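PDB 3G13: putative conjugative transposon recombinase from Clostridium difficile, which probably binds DNA and exchanges its strands as a serine recombinase, the piece crystallised here being mainly its resolvase-type N-terminal domain. Local coordinates for residues Gln30-Thr33 / Asp34-Lys37. Residues are numbered along the deposited sequence; the frame is centred on the assembly and turned at random.
Sequences QYYT and DMIK
Helix 25-37, the crossover helix of a beta-alpha-beta unit in the resolvase-type domain, carries Tyr31 and Tyr32 side by side in sequence, with Met35 about one turn further on. Four i to i+4 backbone bonds run through this part of the helix, from Asp34 N to Gln30 O through to Lys37 N to Thr33 O. The shortest joins Met35 N to Tyr31 O at 2.8 Å. That same Tyr31 O accepts a second bond from a water, which also donates to Asp34 OD2 at 2.6 Å and so ties the carboxylate back to the previous turn. Met35 reaches both tyrosines. Its CB lies over one face of the Tyr31 ring, offset toward the rim and 4.2 Å from CZ. Bends at chi2 (-90°) and chi3 (-73°) then turn the selenomethionine chain so that its CE meets the edge of the Tyr32 ring, 3.8 Å from CD1. The two rings meet edge to face, Tyr31 CD2 standing over the centre of Tyr32. Farther round the helix, the bent Lys37 chain runs alongside Thr33, with CE 3.7 Å from CG2, while Thr33 OG1 bonds back to Val29 O. Tyr32 and Ile36 are buried against the sheet: Tyr32 touches Ala10, Cys12, Ile47 and Phe80 and hydrogen-bonds Glu111 through OH, Ile36 packs on Val8 and Leu44, and Met35 bridges Trp42 and Phe80, seating the helix across strands 6-14, 42-51 and 78-81.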
# COMPACT_ATOMS: atom_id res chain seq x y z
N GLN A 30 -2.42 2.19 31.15
CA GLN A 30 -3.24 3.29 31.69
C GLN A 30 -3.93 4.12 30.59
O GLN A 30 -5.08 4.48 30.73
CB GLN A 30 -2.43 4.24 32.59
CG GLN A 30 -1.79 3.57 33.80
CD GLN A 30 -1.23 4.61 34.75
OE1 GLN A 30 -1.72 5.74 34.80
NE2 GLN A 30 -0.21 4.24 35.50
N TYR A 31 -3.20 4.41 29.51
CA TYR A 31 -3.76 5.20 28.43
C TYR A 31 -5.04 4.54 27.88
O TYR A 31 -6.09 5.19 27.84
CB TYR A 31 -2.75 5.42 27.28
CG TYR A 31 -3.44 6.05 26.10
CD1 TYR A 31 -3.76 7.40 26.11
CD2 TYR A 31 -3.83 5.28 25.00
CE1 TYR A 31 -4.47 7.98 25.03
CE2 TYR A 31 -4.51 5.85 23.93
CZ TYR A 31 -4.81 7.19 23.95
OH TYR A 31 -5.49 7.76 22.88
N TYR A 32 -4.94 3.28 27.47
CA TYR A 32 -6.09 2.59 26.88
C TYR A 32 -7.22 2.33 27.85
O TYR A 32 -8.37 2.41 27.47
CB TYR A 32 -5.68 1.28 26.20
CG TYR A 32 -4.94 1.53 24.90
CD1 TYR A 32 -5.62 2.04 23.78
CD2 TYR A 32 -3.57 1.24 24.79
CE1 TYR A 32 -4.93 2.26 22.56
CE2 TYR A 32 -2.88 1.44 23.60
CZ TYR A 32 -3.56 1.95 22.48
OH TYR A 32 -2.85 2.15 21.31
N THR A 33 -6.89 2.05 29.11
CA THR A 33 -7.94 1.80 30.10
C THR A 33 -8.79 3.06 30.28
O THR A 33 -10.00 2.99 30.26
CB THR A 33 -7.37 1.32 31.47
OG1 THR A 33 -6.59 0.14 31.24
CG2 THR A 33 -8.49 0.98 32.43
N ASP A 34 -8.12 4.19 30.45
CA ASP A 34 -8.77 5.47 30.61
C ASP A 34 -9.50 5.88 29.32
O ASP A 34 -10.65 6.32 29.38
CB ASP A 34 -7.72 6.49 31.00
CG ASP A 34 -8.24 7.92 30.99
OD1 ASP A 34 -8.97 8.32 31.95
OD2 ASP A 34 -7.91 8.63 30.03
N MSE A 35 -8.85 5.74 28.17
CA MSE A 35 -9.47 6.15 26.91
C MSE A 35 -10.74 5.34 26.64
O MSE A 35 -11.77 5.90 26.27
CB MSE A 35 -8.49 6.06 25.73
CG MSE A 35 -9.00 6.71 24.45
SE MSE A 35 -10.02 5.37 23.34
CE MSE A 35 -8.39 4.39 22.76
N ILE A 36 -10.69 4.03 26.82
CA ILE A 36 -11.87 3.21 26.52
C ILE A 36 -13.03 3.50 27.52
O ILE A 36 -14.22 3.45 27.14
CB ILE A 36 -11.50 1.72 26.42
CG1 ILE A 36 -10.65 1.49 25.15
CG2 ILE A 36 -12.73 0.79 26.50
CD1 ILE A 36 -9.83 0.22 25.20
N LYS A 37 -12.67 3.79 28.77
CA LYS A 37 -13.64 4.22 29.81
C LYS A 37 -14.33 5.54 29.54
O LYS A 37 -15.37 5.80 30.12
CB LYS A 37 -12.98 4.29 31.19
CG LYS A 37 -13.39 3.17 32.12
CD LYS A 37 -12.63 1.90 31.74
CE LYS A 37 -12.14 1.20 32.99
NZ LYS A 37 -12.21 -0.27 32.81
O HOH W 1 -6.37 8.08 28.06